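Local coordinates for uncharacterized protein (PDB 4OPW) that is of unknown function but is probably a cell-surface adhesin, built around a long solenoid of stacked beta coils, at residues Y34-S39 against S103-D108; K123-V128 against V143-T148. One frame throughout, in Å; residues are numbered along the deposited sequence. Where two conformers were deposited one is given.

Contact 1: Y34-S39 against S103-D108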
loop_
_atom_site.group_PDB
_atom_site.type_symbol
_atom_site.label_atom_id
_atom_site.label_comp_id
_atom_site.label_asym_id
_atom_site.label_seq_id
_atom_site.Cartn_x
_atom_site.Cartn_y
_atom_site.Cartn_z
ATOM N N TYR A 34 5.948 8.791 -6.705
ATOM C CA TYR A 34 6.528 7.881 -7.675
ATOM C C TYR A 34 5.797 7.881 -8.997
ATOM O O TYR A 34 4.569 7.963 -9.052
ATOM C CB TYR A 34 6.533 6.425 -7.093
ATOM C CG TYR A 34 6.980 5.381 -8.091
ATOM C CD1 TYR A 34 8.334 5.150 -8.328
ATOM C CD2 TYR A 34 6.053 4.673 -8.857
ATOM C CE1 TYR A 34 8.754 4.268 -9.325
ATOM C CE2 TYR A 34 6.460 3.794 -9.855
ATOM C CZ TYR A 34 7.810 3.585 -10.080
ATOM O OH TYR A 34 8.174 2.711 -11.072
ATOM N N GLU A 35 6.570 7.726 -10.070
ATOM C CA GLU A 35 6.011 7.558 -11.402
ATOM C C GLU A 35 6.768 6.445 -12.122
ATOM O O GLU A 35 7.991 6.331 -11.981
ATOM C CB GLU A 35 6.031 8.869 -12.205
ATOM C CG GLU A 35 4.896 9.817 -11.836
ATOM C CD GLU A 35 4.942 11.197 -12.469
ATOM O OE1 GLU A 35 5.255 11.292 -13.678
ATOM O OE2 GLU A 35 4.628 12.183 -11.763
ATOM N N GLN A 36 6.032 5.607 -12.833
ATOM C CA GLN A 36 6.611 4.528 -13.633
ATOM C C GLN A 36 6.777 5.060 -15.054
ATOM O O GLN A 36 5.794 5.473 -15.681
ATOM C CB GLN A 36 5.756 3.246 -13.594
ATOM C CG GLN A 36 6.520 2.014 -14.118
ATOM C CD GLN A 36 5.676 0.774 -14.341
ATOM O OE1 GLN A 36 4.536 0.668 -13.892
ATOM N NE2 GLN A 36 6.234 -0.213 -15.037
ATOM N N SER A 37 8.030 5.111 -15.543
ATOM C CA SER A 37 8.303 5.640 -16.877
ATOM C C SER A 37 9.633 5.142 -17.405
ATOM O O SER A 37 10.461 4.676 -16.625
ATOM C CB SER A 37 8.319 7.168 -16.858
ATOM O OG SER A 37 9.489 7.664 -16.218
ATOM N N GLU A 38 9.854 5.341 -18.710
ATOM C CA GLU A 38 11.087 4.966 -19.414
ATOM C C GLU A 38 12.114 6.119 -19.445
ATOM O O GLU A 38 13.233 5.916 -19.914
ATOM C CB GLU A 38 10.760 4.516 -20.829
ATOM C CG GLU A 38 10.123 3.140 -20.856
ATOM C CD GLU A 38 9.992 2.535 -22.241
ATOM O OE1 GLU A 38 10.775 2.913 -23.142
ATOM O OE2 GLU A 38 9.153 1.622 -22.405
ATOM N N SER A 39 11.727 7.311 -18.944
ATOM C CA SER A 39 12.550 8.521 -18.857
ATOM C C SER A 39 13.770 8.289 -17.963
ATOM O O SER A 39 13.667 7.538 -16.984
ATOM C CB SER A 39 11.722 9.668 -18.261
ATOM O OG SER A 39 10.615 10.014 -19.071
ATOM N N SER A 103 1.230 7.634 -11.673
ATOM C CA SER A 103 1.212 7.069 -13.017
ATOM C C SER A 103 0.496 5.752 -12.982
ATOM O O SER A 103 0.439 5.140 -11.913
ATOM C CB SER A 103 2.651 6.847 -13.506
ATOM O OG SER A 103 3.207 5.702 -12.875
ATOM N N PRO A 104 0.077 5.205 -14.145
ATOM C CA PRO A 104 -0.382 3.809 -14.154
ATOM C C PRO A 104 0.791 2.900 -13.771
ATOM O O PRO A 104 1.962 3.315 -13.856
ATOM C CB PRO A 104 -0.813 3.575 -15.613
ATOM C CG PRO A 104 -0.958 4.938 -16.225
ATOM C CD PRO A 104 0.091 5.778 -15.507
ATOM N N LEU A 105 0.484 1.693 -13.287
ATOM C CA LEU A 105 1.489 0.713 -12.884
ATOM C C LEU A 105 1.253 -0.604 -13.599
ATOM O O LEU A 105 0.110 -1.066 -13.696
ATOM C CB LEU A 105 1.482 0.477 -11.373
ATOM C CG LEU A 105 1.776 1.701 -10.474
ATOM C CD1 LEU A 105 1.505 1.375 -9.032
ATOM C CD2 LEU A 105 3.198 2.195 -10.663
ATOM N N LYS A 106 2.331 -1.208 -14.101
ATOM C CA LYS A 106 2.217 -2.474 -14.830
ATOM C C LYS A 106 3.318 -3.427 -14.374
ATOM O O LYS A 106 4.265 -3.000 -13.718
ATOM C CB LYS A 106 2.252 -2.248 -16.350
ATOM C CG LYS A 106 3.574 -1.696 -16.886
ATOM C CD LYS A 106 3.586 -1.614 -18.412
ATOM C CE LYS A 106 4.878 -1.011 -18.909
ATOM N NZ LYS A 106 6.025 -1.899 -18.609
ATOM N N GLY A 107 3.182 -4.694 -14.709
ATOM C CA GLY A 107 4.175 -5.701 -14.357
ATOM C C GLY A 107 3.557 -7.031 -14.017
ATOM O O GLY A 107 2.340 -7.122 -13.861
ATOM N N ASP A 108 4.389 -8.065 -13.889
ATOM C CA ASP A 108 3.914 -9.402 -13.535
ATOM C C ASP A 108 3.302 -9.400 -12.132
ATOM O O ASP A 108 2.266 -10.032 -11.907
ATOM C CB ASP A 108 5.078 -10.421 -13.589
ATOM C CG ASP A 108 5.649 -10.708 -14.971
ATOM O OD1 ASP A 108 4.960 -10.425 -15.979
ATOM O OD2 ASP A 108 6.780 -11.216 -15.044
HETATM O O HOH W 1 3.333 4.620 -16.304
#
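Gln36, the last residue of strand 31-36, reaches across to 103-108 along the flank of a parallel beta-helix, where its side chain stands in for a regular backbone pairing. Its CB lies 3.6 Å from Ser103 OG. From there CG runs anti to the backbone N (chi1 -165°) and the chain stays extended, which carries the amide to Lys106. OE1 accepts the backbone N of Lys106 at 2.9 Å, in the plane of the amide and on a lone pair. NE2 passes 3.6 Å from Lys106 CG, the two side chains crossing at about a right angle, and donates to Lys86 O. Both ends of the amide are therefore bonded in this conformer, one of two modelled, and its rotation is fixed.

Ser103 answers from the other segment. Its OG accepts the backbone N of Gln36 at 2.8 Å in a nearly straight bond (173°), while its own proton goes to Pro104 O. A water probably links Gln36 O and Pro104 O beside it. Deeper in, Tyr34, whose OH is hydrogen-bonded to Ser85, turns its ring edge to Leu105, and CE2 meets the methyl CD2 of Leu105 at 3.7 Å.

Contact 2: K123-V128 against V143-T148. With EDO (1,2-ethanediol), chain E.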
loop_
_atom_site.group_PDB
_atom_site.type_symbol
_atom_site.label_atom_id
_atom_site.label_comp_id
_atom_site.label_asym_id
_atom_site.label_seq_id
_atom_site.Cartn_x
_atom_site.Cartn_y
_atom_site.Cartn_z
ATOM N N LYS A 123 -3.009 6.154 -7.559
ATOM C CA LYS A 123 -4.012 7.044 -8.162
ATOM C C LYS A 123 -4.430 6.711 -9.601
ATOM O O LYS A 123 -5.465 7.228 -10.054
ATOM C CB LYS A 123 -3.535 8.503 -8.087
ATOM C CG LYS A 123 -3.438 9.010 -6.638
ATOM C CD LYS A 123 -3.317 10.520 -6.579
ATOM C CE LYS A 123 -3.378 11.045 -5.170
ATOM N NZ LYS A 123 -3.166 12.520 -5.122
ATOM N N GLN A 124 -3.639 5.904 -10.333
ATOM C CA GLN A 124 -3.973 5.554 -11.723
ATOM C C GLN A 124 -3.992 4.038 -11.903
ATOM O O GLN A 124 -3.563 3.300 -11.005
ATOM C CB GLN A 124 -3.037 6.251 -12.709
ATOM C CG GLN A 124 -3.349 7.750 -12.840
ATOM C CD GLN A 124 -2.349 8.507 -13.679
ATOM O OE1 GLN A 124 -1.672 9.416 -13.205
ATOM N NE2 GLN A 124 -2.251 8.181 -14.946
ATOM N N LYS A 125 -4.553 3.560 -13.020
ATOM C CA LYS A 125 -4.790 2.135 -13.228
ATOM C C LYS A 125 -3.552 1.256 -12.965
ATOM O O LYS A 125 -2.469 1.490 -13.497
ATOM C CB LYS A 125 -5.368 1.850 -14.626
ATOM C CG LYS A 125 -5.842 0.408 -14.817
ATOM C CD LYS A 125 -6.438 0.196 -16.205
ATOM C CE LYS A 125 -7.130 -1.140 -16.322
ATOM N NZ LYS A 125 -7.825 -1.284 -17.627
ATOM N N VAL A 126 -3.756 0.247 -12.122
ATOM C CA VAL A 126 -2.776 -0.791 -11.798
ATOM C C VAL A 126 -3.169 -2.033 -12.610
ATOM O O VAL A 126 -4.263 -2.573 -12.406
ATOM C CB VAL A 126 -2.726 -1.074 -10.273
ATOM C CG1 VAL A 126 -1.748 -2.210 -9.945
ATOM C CG2 VAL A 126 -2.381 0.198 -9.483
ATOM N N GLU A 127 -2.320 -2.456 -13.557
ATOM C CA GLU A 127 -2.613 -3.642 -14.372
ATOM C C GLU A 127 -1.463 -4.614 -14.212
ATOM O O GLU A 127 -0.409 -4.429 -14.811
ATOM C CB GLU A 127 -2.874 -3.270 -15.843
ATOM C CG GLU A 127 -3.215 -4.479 -16.696
ATOM C CD GLU A 127 -4.040 -4.240 -17.942
ATOM O OE1 GLU A 127 -4.257 -3.063 -18.315
ATOM O OE2 GLU A 127 -4.484 -5.248 -18.539
ATOM N N VAL A 128 -1.664 -5.637 -13.375
ATOM C CA VAL A 128 -0.626 -6.612 -13.040
ATOM C C VAL A 128 -1.183 -8.020 -13.034
ATOM O O VAL A 128 -2.390 -8.188 -12.949
ATOM C CB VAL A 128 0.006 -6.273 -11.645
ATOM C CG1 VAL A 128 0.796 -4.961 -11.683
ATOM C CG2 VAL A 128 -1.043 -6.264 -10.520
ATOM N N VAL A 143 -6.691 2.375 -3.672
ATOM C CA VAL A 143 -6.374 1.973 -5.041
ATOM C C VAL A 143 -7.546 2.403 -5.911
ATOM O O VAL A 143 -8.653 1.875 -5.762
ATOM C CB VAL A 143 -6.051 0.449 -5.168
ATOM C CG1 VAL A 143 -5.715 0.085 -6.613
ATOM C CG2 VAL A 143 -4.896 0.036 -4.225
ATOM N N ASN A 144 -7.326 3.387 -6.788
ATOM C CA ASN A 144 -8.404 3.937 -7.607
ATOM C C ASN A 144 -8.959 2.943 -8.634
ATOM O O ASN A 144 -10.174 2.926 -8.863
ATOM C CB ASN A 144 -7.952 5.217 -8.319
ATOM C CG ASN A 144 -7.884 6.434 -7.414
ATOM O OD1 ASN A 144 -8.233 6.397 -6.222
ATOM N ND2 ASN A 144 -7.455 7.550 -7.967
ATOM N N GLU A 145 -8.095 2.147 -9.264
ATOM C CA GLU A 145 -8.541 1.217 -10.307
ATOM C C GLU A 145 -7.505 0.124 -10.490
ATOM O O GLU A 145 -6.317 0.435 -10.632
ATOM C CB GLU A 145 -8.760 1.971 -11.637
ATOM C CG GLU A 145 -9.464 1.133 -12.694
ATOM C CD GLU A 145 -9.549 1.731 -14.085
ATOM O OE1 GLU A 145 -9.026 2.847 -14.304
ATOM O OE2 GLU A 145 -10.145 1.068 -14.962
ATOM N N LEU A 146 -7.951 -1.141 -10.498
ATOM C CA LEU A 146 -7.066 -2.289 -10.681
ATOM C C LEU A 146 -7.618 -3.317 -11.689
ATOM O O LEU A 146 -8.835 -3.490 -11.838
ATOM C CB LEU A 146 -6.768 -2.973 -9.341
ATOM C CG LEU A 146 -7.936 -3.633 -8.558
ATOM C CD1 LEU A 146 -8.041 -5.139 -8.881
ATOM C CD2 LEU A 146 -7.727 -3.470 -7.050
ATOM N N LYS A 147 -6.700 -4.026 -12.340
ATOM C CA LYS A 147 -6.987 -5.110 -13.281
ATOM C C LYS A 147 -5.945 -6.157 -13.008
ATOM O O LYS A 147 -4.757 -5.887 -13.183
ATOM C CB LYS A 147 -6.992 -4.624 -14.751
ATOM C CG LYS A 147 -7.094 -5.734 -15.819
ATOM C CD LYS A 147 -8.437 -6.453 -15.815
ATOM C CE LYS A 147 -8.460 -7.628 -16.770
ATOM N NZ LYS A 147 -9.720 -8.400 -16.636
ATOM N N THR A 148 -6.359 -7.300 -12.458
ATOM C CA THR A 148 -5.389 -8.344 -12.114
ATOM C C THR A 148 -5.976 -9.736 -12.303
ATOM O O THR A 148 -7.190 -9.881 -12.472
ATOM C CB THR A 148 -4.884 -8.131 -10.633
ATOM O OG1 THR A 148 -3.737 -8.952 -10.379
ATOM C CG2 THR A 148 -5.948 -8.413 -9.585
HETATM C C1 EDO E . -4.031 -8.113 -16.341
HETATM O O1 EDO E . -4.692 -8.227 -17.594
HETATM C C2 EDO E . -4.119 -9.452 -15.591
HETATM O O2 EDO E . -5.482 -9.844 -15.483
HETATM O O HOH W 2 -5.276 2.617 -8.930
#
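The carboxylate of Glu145 has one face overlaid by the aliphatic chain of Lys125, which is fully extended and crosses it with CG 4.0 Å from Glu145 CD. The ammonium stays on the same side, displaced past OE2: Lys125 NZ is 4.2 Å from Glu145 OE2, too far for a salt bridge, though the opposite charges probably attract. A second carboxylate, that of Glu127, is flanked on one face by Lys147, whose CG stands 4.0 Å from Glu127 CD. A bend at chi2 (67°) then leads the rest of the lysine away from the neighbouring strand. Close to the plane of the same carboxylate and not over a face, OE2 accepts a hydrogen bond from O1 of a bound ethanediol, probably a crystallisation additive. The third flat group is the amide of Asn144. Its ND2 donates to Lys123 O at 2.9 Å, in a bent bond (138° at the hydrogen) with the acceptor lying 29° out of the amide plane.

Between these side chains the backbones pair in parallel. Val126 N binds Glu145 O at 3.0 Å, Val126 O takes Lys147 N at 2.8 Å, and Val128 N returns to Lys147 O at 3.1 Å. Where the strands separate before Val126, a water takes over, accepting from Glu145 N and probably donating to Gln124 O. Val126 and Leu146 share the inward face and both pack on Leu131 of strand 130-136, whereas Glu127 and Lys147 share the outer one. Residues in register one above another, with apolar side chains stacked inside and charged ones outside, are the hallmark of neighbouring coils of a parallel beta-helix, in keeping with the pectate lyase-like clan of this adhesin head domain.

How the contacts relate
The two contacts come in series along the chain, contact 1 closing before contact 2 opens, and their centres are 11 Å apart on the same flank of the beta-helix. Strands 105-106 and 126-128 are parallel neighbours and join them directly: Leu105 N lies 3.0 Å from Lys125 O and Leu105 O 2.8 Å from Glu127 N, both probable hydrogen bonds. The order across this flank is thus 34-39, 103-108, 123-128, 143-148. Contact 1 lies nearer the N-terminal end, just past the backbone pairing of strands 31-36 and 98-101, and makes its link through side chains, whereas contact 2 has regular strand pairing. Together they link four successive segments along one flank of the solenoid.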